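Alanine racemase 1 (Caldanaerobacter subterraneus subsp. tengcongensis MB4, PDB 4Y2W) belongs to the alanine racemase family and combines an N-terminal eight-stranded parallel alpha/beta barrel with a mostly beta C-terminal domain, assembling as a dimer. Local coordinates at residues 107-110 / 111-114. The protein carries 1 engineered substitution. Numbering follows the deposited sequence.
Sequences YDIK and YAKE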
ATOM      1  N   TYR A 107      17.559  20.331 -12.931  1.00 49.37           N
ATOM      2  CA  TYR A 107      17.028  21.655 -13.261  1.00 50.96           C
ATOM      3  C   TYR A 107      17.619  22.772 -12.384  1.00 50.68           C
ATOM      4  O   TYR A 107      16.946  23.759 -12.086  1.00 49.90           O
ATOM      5  CB  TYR A 107      15.492  21.652 -13.192  1.00 52.39           C
ATOM      6  CG  TYR A 107      14.925  21.090 -11.904  1.00 52.79           C
ATOM      7  CD1 TYR A 107      14.701  21.907 -10.801  1.00 52.95           C
ATOM      8  CD2 TYR A 107      14.611  19.737 -11.792  1.00 52.79           C
ATOM      9  CE1 TYR A 107      14.184  21.391  -9.625  1.00 53.86           C
ATOM     10  CE2 TYR A 107      14.095  19.214 -10.619  1.00 53.03           C
ATOM     11  CZ  TYR A 107      13.882  20.046  -9.539  1.00 53.49           C
ATOM     12  OH  TYR A 107      13.370  19.535  -8.371  1.00 54.00           O
ATOM     13  N   ASP A 108      18.878  22.611 -11.982  1.00 50.72           N
ATOM     14  CA  ASP A 108      19.651  23.699 -11.386  0.99 51.91           C
ATOM     15  C   ASP A 108      21.145  23.379 -11.472  1.00 53.38           C
ATOM     16  O   ASP A 108      21.543  22.210 -11.427  1.00 54.25           O
ATOM     17  CB  ASP A 108      19.219  23.997  -9.943  0.92 51.97           C
ATOM     18  CG  ASP A 108      19.628  22.917  -8.967  0.78 52.86           C
ATOM     19  OD1 ASP A 108      19.236  21.750  -9.171  0.60 53.50           O
ATOM     20  OD2 ASP A 108      20.348  23.241  -7.997  1.00 53.32           O
ATOM     21  N   ILE A 109      21.958  24.425 -11.608  1.00 53.64           N
ATOM     22  CA  ILE A 109      23.390  24.283 -11.893  1.00 53.43           C
ATOM     23  C   ILE A 109      24.188  23.709 -10.721  1.00 53.84           C
ATOM     24  O   ILE A 109      25.135  22.951 -10.928  1.00 52.21           O
ATOM     25  CB  ILE A 109      24.014  25.634 -12.349  1.00 54.04           C
ATOM     26  CG1 ILE A 109      25.394  25.422 -12.989  1.00 54.51           C
ATOM     27  CG2 ILE A 109      24.113  26.630 -11.195  1.00 53.18           C
ATOM     28  CD1 ILE A 109      25.374  24.556 -14.231  1.00 55.21           C
ATOM     29  N   LYS A 110      23.812  24.068  -9.496  1.00 55.20           N
ATOM     30  CA  LYS A 110      24.540  23.611  -8.317  1.00 55.97           C
ATOM     31  C   LYS A 110      24.495  22.092  -8.213  1.00 53.98           C
ATOM     32  O   LYS A 110      25.491  21.460  -7.863  1.00 54.35           O
ATOM     33  CB  LYS A 110      23.966  24.238  -7.047  1.00 58.33           C
ATOM     34  CG  LYS A 110      24.823  24.012  -5.813  1.00 61.12           C
ATOM     35  CD  LYS A 110      24.091  24.408  -4.542  1.00 63.36           C
ATOM     36  CE  LYS A 110      24.944  24.141  -3.311  1.00 64.68           C
ATOM     37  NZ  LYS A 110      24.143  24.209  -2.058  1.00 66.27           N
ATOM     38  N   TYR A 111      23.335  21.519  -8.525  1.00 52.46           N
ATOM     39  CA  TYR A 111      23.141  20.070  -8.507  1.00 51.71           C
ATOM     40  C   TYR A 111      23.945  19.392  -9.621  1.00 50.23           C
ATOM     41  O   TYR A 111      24.574  18.359  -9.399  1.00 50.17           O
ATOM     42  CB  TYR A 111      21.645  19.744  -8.628  1.00 51.75           C
ATOM     43  CG  TYR A 111      21.292  18.271  -8.507  1.00 51.02           C
ATOM     44  CD1 TYR A 111      21.617  17.544  -7.364  1.00 50.85           C
ATOM     45  CD2 TYR A 111      20.625  17.609  -9.534  1.00 50.22           C
ATOM     46  CE1 TYR A 111      21.294  16.201  -7.252  1.00 50.21           C
ATOM     47  CE2 TYR A 111      20.296  16.269  -9.430  1.00 49.90           C
ATOM     48  CZ  TYR A 111      20.632  15.569  -8.288  1.00 49.97           C
ATOM     49  OH  TYR A 111      20.305  14.237  -8.190  1.00 48.40           O
ATOM     50  N   ALA A 112      23.930  19.988 -10.810  1.00 50.21           N
ATOM     51  CA  ALA A 112      24.705  19.482 -11.944  1.00 50.47           C
ATOM     52  C   ALA A 112      26.198  19.406 -11.631  1.00 51.04           C
ATOM     53  O   ALA A 112      26.858  18.437 -11.996  1.00 50.03           O
ATOM     54  CB  ALA A 112      24.474  20.352 -13.169  1.00 50.67           C
ATOM     55  N   LYS A 113      26.719  20.433 -10.961  1.00 54.01           N
ATOM     56  CA  LYS A 113      28.122  20.462 -10.530  1.00 56.76           C
ATOM     57  C   LYS A 113      28.438  19.323  -9.566  1.00 56.34           C
ATOM     58  O   LYS A 113      29.444  18.630  -9.727  1.00 55.74           O
ATOM     59  CB  LYS A 113      28.459  21.796  -9.852  1.00 59.52           C
ATOM     60  CG  LYS A 113      28.550  22.993 -10.789  1.00 62.03           C
ATOM     61  CD  LYS A 113      28.928  24.253 -10.020  1.00 64.92           C
ATOM     62  CE  LYS A 113      28.837  25.506 -10.882  1.00 66.84           C
ATOM     63  NZ  LYS A 113      29.736  25.453 -12.070  1.00 67.66           N
ATOM     64  N   GLU A 114      27.580  19.149  -8.562  1.00 57.12           N
ATOM     65  CA  GLU A 114      27.730  18.075  -7.573  1.00 56.87           C
ATOM     66  C   GLU A 114      27.684  16.696  -8.226  1.00 54.98           C
ATOM     67  O   GLU A 114      28.397  15.782  -7.808  1.00 55.55           O
ATOM     68  CB  GLU A 114      26.643  18.173  -6.494  1.00 58.30           C
ATOM     69  CG  GLU A 114      26.805  19.356  -5.548  1.00 59.37           C
ATOM     70  CD  GLU A 114      25.580  19.596  -4.678  1.00 60.90           C
ATOM     71  OE1 GLU A 114      25.424  20.727  -4.169  1.00 61.36           O
ATOM     72  OE2 GLU A 114      24.767  18.663  -4.500  1.00 61.87           O
TER
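Asp108, the N-cap residue of helix 109-121, reaches Tyr111 in its first turn; this helix belongs to a beta-alpha-beta unit that links strands 103-106 and 126-131 of the TIM barrel. The capping bond is weak: Tyr111 N reaches Asp108 OD2 over 3.5 Å with an N-H...O angle of 146°. Asp108 OD1 lies 3.2 Å from Tyr111 CB and approaches the ring obliquely, the carboxylate and ring planes differing by merely 9°. With CG anti to the backbone N (chi1 -175°), the tyrosine places its ring against Gln104 and Val106 of strand 103-106, and its OH is hydrogen-bonded to Thr89 O.

One turn apart, Lys110 and Glu114 are joined by a backbone hydrogen bond that Glu114 N donates to Lys110 O (3.2 Å). The fully extended Lys110 chain passes Glu114 at a slant, with CG 3.7 Å and CE 3.6 Å from Glu114 OE1. Lys110 NZ, at 4.3 Å from the same oxygen, is too distant for a salt bridge, so any attraction is probably loose.

Ile109 packs on Met154 of helix 144-155, while Ile109 O accepts from Lys113 N at 3.0 Å, following the weaker bond from Ala112 N to Asp108 O. Beyond CG the Lys113 chain is extended as far as CE, which lies 4.0 Å from Ile109 CG1; the bend at chi4 then points NZ to its salt-bridge partner, Glu153 OE1.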